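Local coordinates for protein putative hexose oxidase (Nonomuraea sp. ATCC 39727, PDB 5AWV) that probably oxidises the sugar of teicoplanin-type glycopeptide antibiotics, using an FAD cofactor attached covalently to the protein at two points, at residues P32-P37 and Y60-G65; S174-L179 and T415-R420; S268-N273 and E331-G336. All coordinates share one frame; numbering follows the deposited sequence.

Interaction 1: residues P32-P37 and Y60-G65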
loop_
_atom_site.group_PDB
_atom_site.type_symbol
_atom_site.label_atom_id
_atom_site.label_comp_id
_atom_site.label_asym_id
_atom_site.label_seq_id
_atom_site.Cartn_x
_atom_site.Cartn_y
_atom_site.Cartn_z
ATOM N N PRO A 32 4.559 7.877 -24.323
ATOM C CA PRO A 32 4.470 6.511 -23.796
ATOM C C PRO A 32 5.655 5.721 -24.253
ATOM O O PRO A 32 6.249 6.115 -25.233
ATOM C CB PRO A 32 3.202 5.988 -24.459
ATOM C CG PRO A 32 3.123 6.773 -25.764
ATOM C CD PRO A 32 3.568 8.140 -25.388
ATOM N N VAL A 33 6.028 4.642 -23.585
ATOM C CA VAL A 33 7.059 3.814 -24.061
ATOM C C VAL A 33 6.607 2.360 -23.969
ATOM O O VAL A 33 6.294 1.859 -22.889
ATOM C CB VAL A 33 8.385 3.942 -23.249
ATOM C CG1 VAL A 33 9.522 3.266 -23.977
ATOM C CG2 VAL A 33 8.729 5.401 -22.948
ATOM N N LYS A 34 6.699 1.622 -25.060
ATOM C CA LYS A 34 6.461 0.193 -24.999
ATOM C C LYS A 34 7.780 -0.475 -24.886
ATOM O O LYS A 34 8.529 -0.440 -25.815
ATOM C CB LYS A 34 5.766 -0.336 -26.254
ATOM C CG LYS A 34 4.265 -0.268 -26.163
ATOM C CD LYS A 34 3.610 0.614 -27.223
ATOM C CE LYS A 34 2.333 -0.016 -27.773
ATOM N NZ LYS A 34 2.601 -1.388 -28.338
ATOM N N VAL A 35 8.048 -1.114 -23.761
ATOM C CA VAL A 35 9.296 -1.744 -23.455
ATOM C C VAL A 35 9.105 -3.268 -23.682
ATOM O O VAL A 35 8.497 -3.978 -22.870
ATOM C CB VAL A 35 9.696 -1.486 -21.984
ATOM C CG1 VAL A 35 11.011 -2.163 -21.646
ATOM C CG2 VAL A 35 9.755 0.022 -21.758
ATOM N N THR A 36 9.696 -3.752 -24.790
ATOM C CA THR A 36 9.633 -5.104 -25.154
ATOM C C THR A 36 10.896 -5.760 -24.612
ATOM O O THR A 36 11.853 -5.068 -24.252
ATOM C CB THR A 36 9.540 -5.160 -26.710
ATOM O OG1 THR A 36 10.586 -4.387 -27.276
ATOM C CG2 THR A 36 8.257 -4.515 -27.188
ATOM N N PRO A 37 10.975 -7.094 -24.660
ATOM C CA PRO A 37 12.063 -7.864 -24.149
ATOM C C PRO A 37 13.449 -7.525 -24.683
ATOM O O PRO A 37 14.396 -7.770 -24.033
ATOM C CB PRO A 37 11.685 -9.285 -24.552
ATOM C CG PRO A 37 10.244 -9.273 -24.503
ATOM C CD PRO A 37 9.960 -8.004 -25.228
ATOM N N TYR A 60 5.095 -6.982 -23.289
ATOM C CA TYR A 60 5.754 -5.701 -23.160
ATOM C C TYR A 60 5.347 -5.090 -21.858
ATOM O O TYR A 60 4.335 -5.527 -21.270
ATOM C CB TYR A 60 5.442 -4.719 -24.328
ATOM C CG TYR A 60 4.017 -4.436 -24.676
ATOM C CD1 TYR A 60 3.271 -5.298 -25.539
ATOM C CD2 TYR A 60 3.383 -3.270 -24.214
ATOM C CE1 TYR A 60 1.936 -5.001 -25.860
ATOM C CE2 TYR A 60 2.093 -3.020 -24.510
ATOM C CZ TYR A 60 1.355 -3.881 -25.340
ATOM O OH TYR A 60 -0.000 -3.535 -25.578
ATOM N N ILE A 61 6.097 -4.080 -21.435
ATOM C CA ILE A 61 5.688 -3.206 -20.332
ATOM C C ILE A 61 5.475 -1.771 -20.885
ATOM O O ILE A 61 6.339 -1.204 -21.517
ATOM C CB ILE A 61 6.761 -3.285 -19.214
ATOM C CG1 ILE A 61 6.890 -4.726 -18.776
ATOM C CG2 ILE A 61 6.402 -2.411 -18.010
ATOM C CD1 ILE A 61 8.063 -5.092 -17.916
ATOM N N HIS A 62 4.309 -1.203 -20.648
ATOM C CA HIS A 62 3.922 0.071 -21.181
ATOM C C HIS A 62 4.056 1.142 -20.117
ATOM O O HIS A 62 3.269 1.189 -19.110
ATOM C CB HIS A 62 2.477 -0.084 -21.664
ATOM C CG HIS A 62 2.117 0.729 -22.848
ATOM N ND1 HIS A 62 1.026 0.432 -23.642
ATOM C CD2 HIS A 62 2.647 1.872 -23.343
ATOM C CE1 HIS A 62 0.925 1.343 -24.591
ATOM N NE2 HIS A 62 1.888 2.233 -24.423
ATOM N N LEU A 63 5.058 1.989 -20.316
ATOM C CA LEU A 63 5.237 3.178 -19.479
ATOM C C LEU A 63 4.372 4.282 -19.951
ATOM O O LEU A 63 4.395 4.618 -21.151
ATOM C CB LEU A 63 6.697 3.659 -19.561
ATOM C CG LEU A 63 7.674 2.820 -18.784
ATOM C CD1 LEU A 63 9.127 3.137 -19.164
ATOM C CD2 LEU A 63 7.516 2.948 -17.259
ATOM N N VAL A 64 3.586 4.848 -19.035
ATOM C CA VAL A 64 2.638 5.834 -19.383
ATOM C C VAL A 64 2.820 7.106 -18.513
ATOM O O VAL A 64 2.982 7.018 -17.322
ATOM C CB VAL A 64 1.204 5.282 -19.233
ATOM C CG1 VAL A 64 0.940 4.191 -20.242
ATOM C CG2 VAL A 64 0.924 4.773 -17.808
ATOM N N GLY A 65 2.774 8.265 -19.144
ATOM C CA GLY A 65 2.984 9.573 -18.508
ATOM C C GLY A 65 1.802 10.482 -18.463
ATOM O O GLY A 65 1.914 11.619 -17.990
#
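Val33 and Leu63 exchange two backbone hydrogen bonds, Val33 N to Leu63 O and Leu63 N to Val33 O, both 2.9 Å, and Val35 and Ile61 repeat the exchange two residues further on. The bonds of the second pair are straighter, Val35 N to Ile61 O and Ile61 N to Val35 O having N-H···O angles of 166° and 167°. Lys34 and His62 form the non-hydrogen-bonded pair between them. On the apolar face, Val35, Ile61 and Leu63 are buried and closely packed: Val35 CG2 lies 4.1 Å from Leu63 CD1, and helix 42-46 covers Val35 and Ile61 through Leu45. Val33 marks the more open end, beside Gly141 of the second subunit.

On the other face Lys34 is the solvent-exposed residue, its chain lying over buried rings. CG is centred over one face of the His62 ring, 3.8 Å from its centroid in a CH-pi contact. Bends at three torsions then carry NZ over a face of Tyr60, 4.3 Å from the ring centroid, a cation-pi contact displaced toward the rim. Glu76 of helix 67-80 provides the salt-bridge partner of this ammonium. Pro32 CB approaches the His62 ring at its edge, 4.0 Å from NE2.

The two strand axes, 158° apart, fit an antiparallel pair at the margin of a mixed four-stranded sheet, where strand 60-63 also pairs, in parallel, with strand 104-107, consistent with the FAD-binding domain of the PCMH type.

Interaction 2: residues S174-L179 and T415-R420; sequences SVVDYL and TALPQR
Asp177 and Arg420 reach toward each other from opposite directions and meet end-on, the guanidinium gripping the carboxylate with two nitrogens. A bend at chi2 of Arg420 (-65°) helps turn its guanidinium to the aspartate. NH1 of Arg420 bonds to OD2 of Asp177 at 2.9 Å, nearly straight at 170° and in the guanidinium plane. NH2 of Arg420 reaches OD1 of Asp177 at 2.8 Å, but this bond is more bent and OD1 sits out of that plane, as expected from the 30° between the two flat groups. Both oxygens use their syn lone pairs. Thr415 OG1 fixes the arginine's rotation further by accepting from Arg420 NH2 at 2.9 Å, again in plane, while also receiving Leu417 N in an ST turn. On the aspartate side, Ser174 N hydrogen-bonds to Asp177 OD2 from above the carboxylate plane, so OD2 accepts two bonds.

Beside this ion pair, Val176 CG2 lies 3.7 Å from Leu417 CD1. The same leucine methyl approaches Ser174 OG, which bonds to the carbonyl of Gly164.

The contact is buried: the 3-10 turn 175-178, between helix 169-172 and strand 179-187, meets the loop joining strands 395-402 and 424-432, where Val407 O takes a further bond from Arg420 NH1.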
loop_
_atom_site.group_PDB
_atom_site.type_symbol
_atom_site.label_atom_id
_atom_site.label_comp_id
_atom_site.label_asym_id
_atom_site.label_seq_id
_atom_site.Cartn_x
_atom_site.Cartn_y
_atom_site.Cartn_z
ATOM N N SER A 174 -8.199 5.608 8.338
ATOM C CA SER A 174 -7.575 5.042 7.113
ATOM C C SER A 174 -7.339 6.147 6.117
ATOM O O SER A 174 -8.051 7.198 6.154
ATOM C CB SER A 174 -8.470 4.002 6.505
ATOM O OG SER A 174 -7.997 3.551 5.260
ATOM N N VAL A 175 -6.346 5.961 5.246
ATOM C CA VAL A 175 -6.205 6.891 4.125
ATOM C C VAL A 175 -7.521 7.070 3.344
ATOM O O VAL A 175 -7.748 8.137 2.757
ATOM C CB VAL A 175 -5.065 6.551 3.143
ATOM C CG1 VAL A 175 -3.792 6.462 3.925
ATOM C CG2 VAL A 175 -5.311 5.281 2.404
ATOM N N VAL A 176 -8.374 6.018 3.307
ATOM C CA VAL A 176 -9.630 6.145 2.544
ATOM C C VAL A 176 -10.601 7.109 3.143
ATOM O O VAL A 176 -11.496 7.524 2.436
ATOM C CB VAL A 176 -10.333 4.834 2.182
ATOM C CG1 VAL A 176 -9.410 4.012 1.341
ATOM C CG2 VAL A 176 -10.838 4.040 3.395
ATOM N N ASP A 177 -10.445 7.467 4.405
ATOM C CA ASP A 177 -11.330 8.406 5.048
ATOM C C ASP A 177 -11.007 9.847 4.580
ATOM O O ASP A 177 -11.773 10.802 4.866
ATOM C CB ASP A 177 -11.241 8.210 6.599
ATOM C CG ASP A 177 -11.707 6.778 7.029
ATOM O OD1 ASP A 177 -12.623 6.247 6.295
ATOM O OD2 ASP A 177 -11.154 6.209 8.036
ATOM N N TYR A 178 -9.908 9.991 3.831
ATOM C CA TYR A 178 -9.515 11.238 3.159
ATOM C C TYR A 178 -9.678 11.187 1.626
ATOM O O TYR A 178 -9.279 12.132 0.954
ATOM C CB TYR A 178 -8.093 11.667 3.555
ATOM C CG TYR A 178 -8.016 11.791 5.057
ATOM C CD1 TYR A 178 -8.398 12.964 5.704
ATOM C CD2 TYR A 178 -7.772 10.685 5.830
ATOM C CE1 TYR A 178 -8.424 13.027 7.068
ATOM C CE2 TYR A 178 -7.796 10.749 7.225
ATOM C CZ TYR A 178 -8.176 11.896 7.846
ATOM O OH TYR A 178 -8.235 12.038 9.239
ATOM N N LEU A 179 -10.227 10.121 1.074
ATOM C CA LEU A 179 -10.344 9.984 -0.386
ATOM C C LEU A 179 -11.534 10.789 -0.885
ATOM O O LEU A 179 -12.703 10.434 -0.664
ATOM C CB LEU A 179 -10.407 8.564 -0.827
ATOM C CG LEU A 179 -10.511 8.398 -2.372
ATOM C CD1 LEU A 179 -9.305 8.867 -3.162
ATOM C CD2 LEU A 179 -10.823 6.991 -2.711
ATOM N N THR A 415 -17.617 3.151 3.651
ATOM C CA THR A 415 -16.526 2.899 2.723
ATOM C C THR A 415 -16.542 1.460 2.384
ATOM O O THR A 415 -17.323 0.704 2.935
ATOM C CB THR A 415 -15.107 3.258 3.286
ATOM O OG1 THR A 415 -14.733 2.323 4.317
ATOM C CG2 THR A 415 -15.089 4.665 3.797
ATOM N N ALA A 416 -15.657 1.045 1.491
ATOM C CA ALA A 416 -15.578 -0.366 1.104
ATOM C C ALA A 416 -14.846 -1.243 2.184
ATOM O O ALA A 416 -14.952 -2.489 2.148
ATOM C CB ALA A 416 -14.968 -0.541 -0.265
ATOM N N LEU A 417 -14.239 -0.609 3.176
ATOM C CA LEU A 417 -13.650 -1.358 4.323
ATOM C C LEU A 417 -14.734 -1.671 5.357
ATOM O O LEU A 417 -15.197 -0.751 6.031
ATOM C CB LEU A 417 -12.558 -0.544 4.982
ATOM C CG LEU A 417 -11.357 -0.099 4.249
ATOM C CD1 LEU A 417 -10.492 0.789 5.164
ATOM C CD2 LEU A 417 -10.565 -1.328 3.755
ATOM N N PRO A 418 -15.098 -2.935 5.522
ATOM C CA PRO A 418 -16.230 -3.247 6.437
ATOM C C PRO A 418 -15.818 -3.310 7.935
ATOM O O PRO A 418 -16.665 -3.296 8.783
ATOM C CB PRO A 418 -16.691 -4.585 5.963
ATOM C CG PRO A 418 -15.432 -5.247 5.449
ATOM C CD PRO A 418 -14.629 -4.164 4.837
ATOM N N GLN A 419 -14.526 -3.462 8.216
ATOM C CA GLN A 419 -14.055 -3.684 9.589
ATOM C C GLN A 419 -13.826 -2.374 10.269
ATOM O O GLN A 419 -12.776 -1.767 10.116
ATOM C CB GLN A 419 -12.760 -4.535 9.613
ATOM C CG GLN A 419 -12.980 -5.915 9.071
ATOM C CD GLN A 419 -12.681 -6.058 7.572
ATOM O OE1 GLN A 419 -12.382 -5.092 6.876
ATOM N NE2 GLN A 419 -12.671 -7.283 7.097
ATOM N N ARG A 420 -14.842 -1.934 10.999
ATOM C CA ARG A 420 -14.858 -0.640 11.631
ATOM C C ARG A 420 -15.091 -0.748 13.131
ATOM O O ARG A 420 -15.485 0.211 13.806
ATOM C CB ARG A 420 -15.876 0.285 10.935
ATOM C CG ARG A 420 -15.486 0.671 9.530
ATOM C CD ARG A 420 -14.223 1.522 9.465
ATOM N NE ARG A 420 -14.007 2.054 8.114
ATOM C CZ ARG A 420 -13.245 3.086 7.789
ATOM N NH1 ARG A 420 -12.582 3.754 8.707
ATOM N NH2 ARG A 420 -13.156 3.470 6.486
#

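Interaction 3: residues S268-N273 and E331-G336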
loop_
_atom_site.group_PDB
_atom_site.type_symbol
_atom_site.label_atom_id
_atom_site.label_comp_id
_atom_site.label_asym_id
_atom_site.label_seq_id
_atom_site.Cartn_x
_atom_site.Cartn_y
_atom_site.Cartn_z
ATOM N N SER A 268 2.017 -16.707 27.175
ATOM C CA SER A 268 0.605 -16.500 27.327
ATOM C C SER A 268 0.188 -15.250 28.108
ATOM O O SER A 268 -0.693 -14.494 27.646
ATOM C CB SER A 268 -0.089 -17.749 27.863
ATOM O OG SER A 268 -1.505 -17.548 27.723
ATOM N N ARG A 269 0.807 -14.998 29.254
ATOM C CA ARG A 269 0.547 -13.765 29.967
ATOM C C ARG A 269 0.775 -12.482 29.113
ATOM O O ARG A 269 -0.031 -11.542 29.137
ATOM C CB ARG A 269 1.385 -13.718 31.251
ATOM C CG ARG A 269 1.112 -12.526 32.113
ATOM C CD ARG A 269 -0.299 -12.559 32.684
ATOM N NE ARG A 269 -0.534 -11.334 33.421
ATOM C CZ ARG A 269 -0.025 -11.081 34.625
ATOM N NH1 ARG A 269 0.790 -11.947 35.263
ATOM N NH2 ARG A 269 -0.323 -9.938 35.218
ATOM N N LEU A 270 1.857 -12.434 28.409
ATOM C CA LEU A 270 2.186 -11.324 27.514
ATOM C C LEU A 270 1.054 -11.042 26.456
ATOM O O LEU A 270 0.604 -9.924 26.308
ATOM C CB LEU A 270 3.512 -11.606 26.778
ATOM C CG LEU A 270 3.937 -10.604 25.682
ATOM C CD1 LEU A 270 4.154 -9.220 26.231
ATOM C CD2 LEU A 270 5.209 -11.038 25.053
ATOM N N LEU A 271 0.695 -12.064 25.714
ATOM C CA LEU A 271 -0.366 -11.929 24.685
ATOM C C LEU A 271 -1.704 -11.590 25.275
ATOM O O LEU A 271 -2.396 -10.754 24.678
ATOM C CB LEU A 271 -0.430 -13.127 23.754
ATOM C CG LEU A 271 0.561 -13.071 22.613
ATOM C CD1 LEU A 271 2.013 -13.174 23.069
ATOM C CD2 LEU A 271 0.189 -14.158 21.631
ATOM N N ARG A 272 -2.028 -12.070 26.515
ATOM C CA ARG A 272 -3.239 -11.645 27.169
ATOM C C ARG A 272 -3.184 -10.213 27.593
ATOM O O ARG A 272 -4.138 -9.484 27.405
ATOM C CB ARG A 272 -3.689 -12.528 28.357
ATOM C CG ARG A 272 -3.897 -13.980 27.947
ATOM C CD ARG A 272 -4.274 -14.824 29.122
ATOM N NE ARG A 272 -4.160 -16.260 28.763
ATOM C CZ ARG A 272 -4.822 -17.233 29.378
ATOM N NH1 ARG A 272 -5.710 -16.942 30.384
ATOM N NH2 ARG A 272 -4.610 -18.515 28.978
ATOM N N ASN A 273 -2.100 -9.822 28.233
ATOM C CA ASN A 273 -1.889 -8.432 28.659
ATOM C C ASN A 273 -2.120 -7.431 27.471
ATOM O O ASN A 273 -2.803 -6.437 27.588
ATOM C CB ASN A 273 -0.437 -8.238 29.104
ATOM C CG ASN A 273 -0.119 -8.761 30.500
ATOM O OD1 ASN A 273 1.042 -8.785 30.891
ATOM N ND2 ASN A 273 -1.096 -9.220 31.201
ATOM N N GLU A 331 3.788 -0.764 30.834
ATOM C CA GLU A 331 3.597 -1.565 32.078
ATOM C C GLU A 331 2.439 -2.524 32.003
ATOM O O GLU A 331 2.545 -3.620 32.544
ATOM C CB GLU A 331 3.365 -0.688 33.284
ATOM C CG GLU A 331 4.627 -0.059 33.760
ATOM C CD GLU A 331 5.603 -1.107 34.289
ATOM O OE1 GLU A 331 5.263 -1.863 35.223
ATOM O OE2 GLU A 331 6.668 -1.170 33.708
ATOM N N ALA A 332 1.342 -2.142 31.338
ATOM C CA ALA A 332 0.245 -3.043 31.122
ATOM C C ALA A 332 0.733 -4.236 30.355
ATOM O O ALA A 332 0.327 -5.353 30.636
ATOM C CB ALA A 332 -0.910 -2.348 30.367
ATOM N N VAL A 333 1.529 -4.011 29.323
ATOM C CA VAL A 333 1.893 -5.105 28.449
ATOM C C VAL A 333 2.868 -6.094 29.147
ATOM O O VAL A 333 2.768 -7.315 28.930
ATOM C CB VAL A 333 2.487 -4.639 27.089
ATOM C CG1 VAL A 333 3.062 -5.801 26.269
ATOM C CG2 VAL A 333 1.384 -4.035 26.188
ATOM N N ILE A 334 3.845 -5.549 29.870
ATOM C CA ILE A 334 4.930 -6.381 30.452
ATOM C C ILE A 334 4.639 -6.865 31.888
ATOM O O ILE A 334 5.428 -7.583 32.421
ATOM C CB ILE A 334 6.290 -5.696 30.428
ATOM C CG1 ILE A 334 6.376 -4.533 31.408
ATOM C CG2 ILE A 334 6.687 -5.298 29.007
ATOM C CD1 ILE A 334 7.759 -3.932 31.463
ATOM N N ASP A 335 3.475 -6.604 32.410
ATOM C CA ASP A 335 3.113 -7.021 33.778
ATOM C C ASP A 335 3.173 -8.559 33.906
ATOM O O ASP A 335 2.469 -9.290 33.207
ATOM C CB ASP A 335 1.685 -6.588 34.058
ATOM C CG ASP A 335 1.257 -6.896 35.428
ATOM O OD1 ASP A 335 1.971 -6.522 36.385
ATOM O OD2 ASP A 335 0.177 -7.460 35.540
ATOM N N GLY A 336 4.039 -9.057 34.800
ATOM C CA GLY A 336 4.251 -10.508 34.982
ATOM C C GLY A 336 4.992 -11.226 33.886
ATOM O O GLY A 336 4.821 -12.443 33.751
#
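The guanidinium of Arg269 has the carbonyl oxygen of Asp335 over one face, centred and 3.4 Å above the plane, with Gly336 N over it too. Its terminal nitrogen NH2 makes a salt bridge to Asp335 OD2, modelled at 2.5 Å, so short that its exact length is doubtful. The carboxylate stands almost perpendicular to the guanidinium, their planes 89° apart, and the two side chains approach at a slant. Arg269 CG is anti to the backbone N (chi1 -176°), and a bend at chi2 folds the rest of the chain over the turn at Asp335 and Gly336. Gly336 CA comes to 3.8 Å from Arg269 NH1.

Deeper in, the contact becomes apolar: Leu270 CD1 lies 3.6 Å from Val333 CG1. Asn273 packs its CB against the end of helix 322-334, 3.4 Å from Ala332 O, where its CA comes within 5.0 Å of Val333 CA. Phe309 and Phe257, from strands 309-316 and 249-257, also touch Leu270.

Asp335 is the first residue past the helical conformation, so Arg269 joins helix 264-280 to this helix exit by charge and by the Asp335 carbonyl lying over the guanidinium. Arg269 and Asp335 each line an N-acetylglucosamine site, the one at Asp335 not occupied on this chain. Whatever the bond's true length, the carboxylate probably offsets the arginine's charge and may steady its guanidinium beside the bound 8-methylnonanoic acid, which Arg269 touches.

Overall arrangement
The three contacts sample different parts of one chain. Interaction 1 closes first, before interaction 2 opens; interaction 3 is nested within the long loop that interaction 2 closes. The centres of interactions 1 and 2 lie about 33 Å apart. Those of interactions 2 and 3 are about 31 Å apart, and those of interactions 1 and 3, on opposite sides of the chain's centre, about 53 Å. None of the three touches another. Interaction 1 belongs to the four-stranded sheet, while interaction 3 joins helices beside the seven-stranded antiparallel sheet. Interaction 2, where the side chain of Ser174 lies about 7 Å from the FAD, ties the FAD-binding region to a loop between two strands of that larger sheet.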